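Precorrin-6y methyltransferase/putative decarboxylase (Methanothermobacter thermautotrophicus, PDB 1L3I) probably methylates C-15 of cobalt-precorrin-6B using S-adenosyl-L-methionine and then decarboxylates C-12, giving cobalt-precorrin-7 on the anaerobic route to cobalamin. Local coordinates at residues 41-53 with 70-84. Residues are numbered along the deposited sequence; the frame is centred on the assembly and turned at random.
With SAH (S-adenosyl-L-homocysteine), chain G.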
# COMPACT_ATOMS: atom_id res chain seq x y z
N GLY A 41 10.80 -3.92 24.70
CA GLY A 41 9.38 -3.67 24.58
C GLY A 41 8.74 -4.92 24.01
O GLY A 41 8.22 -4.91 22.91
N CYS A 42 8.78 -6.00 24.78
CA CYS A 42 8.22 -7.26 24.30
C CYS A 42 6.71 -7.34 24.11
O CYS A 42 6.24 -8.22 23.40
CB CYS A 42 8.73 -8.44 25.14
SG CYS A 42 8.35 -8.40 26.88
N GLY A 43 5.97 -6.41 24.72
CA GLY A 43 4.52 -6.38 24.60
C GLY A 43 3.83 -7.71 24.84
O GLY A 43 3.97 -8.28 25.91
N THR A 44 3.07 -8.18 23.85
CA THR A 44 2.35 -9.45 23.90
C THR A 44 3.30 -10.66 23.76
O THR A 44 2.95 -11.78 24.13
CB THR A 44 1.26 -9.48 22.81
OG1 THR A 44 0.37 -8.39 23.01
CG2 THR A 44 0.46 -10.77 22.85
N GLY A 45 4.48 -10.45 23.18
CA GLY A 45 5.43 -11.53 23.04
C GLY A 45 5.65 -12.01 21.62
O GLY A 45 6.40 -12.95 21.40
N GLY A 46 5.04 -11.35 20.65
CA GLY A 46 5.18 -11.75 19.26
C GLY A 46 6.62 -11.95 18.77
O GLY A 46 6.92 -12.93 18.09
N VAL A 47 7.51 -11.03 19.09
CA VAL A 47 8.90 -11.13 18.66
C VAL A 47 9.69 -12.05 19.58
O VAL A 47 10.50 -12.86 19.12
CB VAL A 47 9.55 -9.73 18.56
CG1 VAL A 47 11.00 -9.83 18.20
CG2 VAL A 47 8.80 -8.89 17.52
N THR A 48 9.42 -11.95 20.88
CA THR A 48 10.09 -12.78 21.88
C THR A 48 9.92 -14.30 21.65
O THR A 48 10.89 -15.07 21.74
CB THR A 48 9.63 -12.41 23.30
OG1 THR A 48 10.14 -11.10 23.62
CG2 THR A 48 10.14 -13.41 24.33
N LEU A 49 8.69 -14.73 21.35
CA LEU A 49 8.43 -16.14 21.10
C LEU A 49 9.21 -16.69 19.91
O LEU A 49 9.79 -17.77 19.99
CB LEU A 49 6.93 -16.40 20.92
CG LEU A 49 6.22 -16.84 22.20
CD1 LEU A 49 5.99 -15.67 23.14
CD2 LEU A 49 4.92 -17.48 21.85
N GLU A 50 9.26 -15.92 18.82
CA GLU A 50 9.99 -16.32 17.62
C GLU A 50 11.49 -16.42 17.88
O GLU A 50 12.14 -17.35 17.42
CB GLU A 50 9.72 -15.35 16.47
CG GLU A 50 8.24 -15.19 16.12
CD GLU A 50 7.56 -16.51 15.74
OE1 GLU A 50 8.24 -17.47 15.35
OE2 GLU A 50 6.32 -16.57 15.82
N LEU A 51 12.02 -15.44 18.60
CA LEU A 51 13.45 -15.43 18.94
C LEU A 51 13.76 -16.57 19.91
O LEU A 51 14.81 -17.21 19.79
CB LEU A 51 13.84 -14.11 19.59
CG LEU A 51 13.96 -12.89 18.67
CD1 LEU A 51 14.19 -11.66 19.53
CD2 LEU A 51 15.10 -13.11 17.67
N ALA A 52 12.85 -16.81 20.85
CA ALA A 52 13.01 -17.87 21.85
C ALA A 52 13.36 -19.23 21.23
O ALA A 52 14.30 -19.91 21.67
CB ALA A 52 11.74 -17.99 22.69
N GLY A 53 12.64 -19.60 20.18
CA GLY A 53 12.91 -20.88 19.54
C GLY A 53 14.04 -20.90 18.54
O GLY A 53 14.24 -21.92 17.89
N THR A 70 1.87 -11.16 30.12
CA THR A 70 1.29 -11.66 28.86
C THR A 70 2.33 -12.45 28.05
O THR A 70 2.02 -13.52 27.50
CB THR A 70 0.75 -10.49 28.02
OG1 THR A 70 -0.23 -9.78 28.78
CG2 THR A 70 0.12 -10.97 26.72
N THR A 71 3.56 -11.92 28.01
CA THR A 71 4.65 -12.60 27.30
C THR A 71 4.99 -13.94 27.98
O THR A 71 5.09 -14.96 27.29
CB THR A 71 5.92 -11.69 27.16
OG1 THR A 71 5.60 -10.54 26.36
CG2 THR A 71 7.07 -12.43 26.45
N GLU A 72 5.10 -13.98 29.32
CA GLU A 72 5.41 -15.25 30.01
C GLU A 72 4.29 -16.27 29.78
O GLU A 72 4.54 -17.45 29.52
CB GLU A 72 5.66 -15.04 31.52
CG GLU A 72 6.00 -16.31 32.33
CD GLU A 72 7.21 -17.16 31.81
OE1 GLU A 72 8.26 -16.61 31.38
OE2 GLU A 72 7.15 -18.42 31.87
N MSE A 73 3.07 -15.77 29.77
CA MSE A 73 1.89 -16.59 29.54
C MSE A 73 1.94 -17.21 28.14
O MSE A 73 1.69 -18.41 27.97
CB MSE A 73 0.67 -15.70 29.68
CG MSE A 73 -0.56 -16.41 30.12
SE MSE A 73 -2.06 -15.46 29.41
CE MSE A 73 -2.68 -16.83 28.23
N ASN A 74 2.24 -16.39 27.13
CA ASN A 74 2.33 -16.88 25.74
C ASN A 74 3.55 -17.79 25.53
O ASN A 74 3.50 -18.72 24.71
CB ASN A 74 2.33 -15.70 24.75
CG ASN A 74 0.93 -15.13 24.54
OD1 ASN A 74 -0.04 -15.87 24.39
ND2 ASN A 74 0.81 -13.81 24.53
N LEU A 75 4.63 -17.54 26.27
CA LEU A 75 5.82 -18.38 26.19
C LEU A 75 5.46 -19.77 26.72
O LEU A 75 5.69 -20.78 26.06
CB LEU A 75 6.94 -17.80 27.05
CG LEU A 75 7.69 -16.61 26.48
CD1 LEU A 75 8.62 -16.04 27.54
CD2 LEU A 75 8.46 -17.09 25.27
N GLN A 76 4.85 -19.80 27.89
CA GLN A 76 4.46 -21.07 28.50
C GLN A 76 3.53 -21.91 27.66
O GLN A 76 3.73 -23.11 27.53
CB GLN A 76 3.84 -20.85 29.86
CG GLN A 76 3.46 -22.16 30.50
CD GLN A 76 2.45 -21.98 31.57
OE1 GLN A 76 2.77 -22.11 32.76
NE2 GLN A 76 1.22 -21.64 31.18
N ARG A 77 2.48 -21.30 27.12
CA ARG A 77 1.51 -22.03 26.28
C ARG A 77 2.12 -22.66 25.01
O ARG A 77 1.54 -23.58 24.43
CB ARG A 77 0.35 -21.11 25.92
CG ARG A 77 -0.56 -20.78 27.10
CD ARG A 77 -1.55 -19.67 26.76
NE ARG A 77 -1.73 -19.49 25.34
CZ ARG A 77 -2.82 -19.84 24.66
NH1 ARG A 77 -3.85 -20.40 25.29
NH2 ARG A 77 -2.89 -19.62 23.34
N HIS A 78 3.25 -22.15 24.56
CA HIS A 78 3.88 -22.73 23.38
C HIS A 78 5.08 -23.62 23.73
O HIS A 78 5.83 -24.04 22.85
CB HIS A 78 4.29 -21.64 22.37
CG HIS A 78 3.13 -21.00 21.69
ND1 HIS A 78 2.52 -21.55 20.59
CD2 HIS A 78 2.43 -19.87 21.99
CE1 HIS A 78 1.48 -20.80 20.23
NE2 HIS A 78 1.41 -19.78 21.07
N GLY A 79 5.23 -23.89 25.03
CA GLY A 79 6.31 -24.75 25.52
C GLY A 79 7.68 -24.11 25.40
O GLY A 79 8.69 -24.80 25.23
N LEU A 80 7.72 -22.79 25.49
CA LEU A 80 8.96 -22.06 25.39
C LEU A 80 9.20 -21.27 26.67
O LEU A 80 8.42 -21.38 27.63
CB LEU A 80 8.90 -21.10 24.19
CG LEU A 80 8.52 -21.66 22.82
CD1 LEU A 80 8.36 -20.51 21.85
CD2 LEU A 80 9.55 -22.65 22.32
N GLY A 81 10.29 -20.52 26.72
CA GLY A 81 10.57 -19.70 27.88
C GLY A 81 11.75 -20.05 28.75
O GLY A 81 12.23 -19.17 29.48
N ASP A 82 12.25 -21.27 28.68
CA ASP A 82 13.37 -21.60 29.56
C ASP A 82 14.70 -20.89 29.23
O ASP A 82 15.62 -20.87 30.05
CB ASP A 82 13.50 -23.12 29.77
CG ASP A 82 13.64 -23.89 28.48
OD1 ASP A 82 13.55 -23.30 27.38
OD2 ASP A 82 13.85 -25.13 28.56
N ASN A 83 14.76 -20.24 28.06
CA ASN A 83 15.96 -19.50 27.64
C ASN A 83 15.65 -18.00 27.52
O ASN A 83 16.41 -17.24 26.91
CB ASN A 83 16.50 -20.02 26.29
CG ASN A 83 15.55 -19.77 25.13
OD1 ASN A 83 14.32 -19.76 25.29
ND2 ASN A 83 16.11 -19.59 23.93
N VAL A 84 14.52 -17.60 28.09
CA VAL A 84 14.07 -16.22 28.07
C VAL A 84 14.15 -15.60 29.47
O VAL A 84 13.62 -16.14 30.43
CB VAL A 84 12.61 -16.11 27.53
CG1 VAL A 84 12.12 -14.67 27.62
CG2 VAL A 84 12.53 -16.59 26.09
N SAH G . 6.34 -6.54 19.39
CA SAH G . 5.41 -6.94 20.45
CB SAH G . 4.49 -5.77 20.89
CG SAH G . 5.28 -4.55 21.44
SD SAH G . 4.30 -3.15 22.00
C SAH G . 4.58 -8.12 19.96
O SAH G . 4.82 -8.54 18.81
OXT SAH G . 3.74 -8.62 20.72
C5' SAH G . 5.55 -2.04 22.59
C4' SAH G . 5.97 -2.30 23.99
O4' SAH G . 6.95 -1.29 24.28
C3' SAH G . 4.83 -2.16 25.11
O3' SAH G . 4.44 -3.35 25.87
C2' SAH G . 5.44 -1.01 25.96
O2' SAH G . 5.08 -0.95 27.35
C1' SAH G . 6.91 -1.19 25.67
N9 SAH G . 7.83 -0.09 25.92
C8 SAH G . 7.79 1.21 25.35
N7 SAH G . 8.77 1.94 25.78
C5 SAH G . 9.50 1.12 26.67
C6 SAH G . 10.66 1.32 27.44
N6 SAH G . 11.32 2.48 27.44
N1 SAH G . 11.13 0.30 28.21
C2 SAH G . 10.46 -0.85 28.20
N3 SAH G . 9.37 -1.16 27.52
C4 SAH G . 8.93 -0.13 26.76
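L49 reaches over from helix 46-52 and splits its two methyls: CD1 meets L75 CD2 at 3.6 Å, while CD2 lies 3.5 Å from CD2 of the H78 ring, with the L49 and H78 side chains at about a right angle. A turn earlier, T71 pushes against the glycine-rich loop. Its chi1 of -63° sets CG2 anti to the backbone N, 3.9 Å from G45 CA, and leaves OG1 beside that N, where it bonds back to A67 O. G45 has no side chain, and its CA comes within 4.5 Å of T71 CA. Next to it, N74 ND2 donates to T44 O (3.0 Å, 154°), nearly in its own amide plane, while its OD1 takes I8 N. At the far end A52 CB packs on V84 CG2 (3.8 Å), and N83 ND2 grips A52 O on a lone pair at 2.9 Å, sharing its amide with R56 O. Putting a leucine at N83 would probably leave both carbonyls without this donor. Helix 65-77 thus backs the Rossmann-type loop with methyls and one amide, and the same loop offers the backbone N of G46, and more weakly that of G45, to SAH OXT.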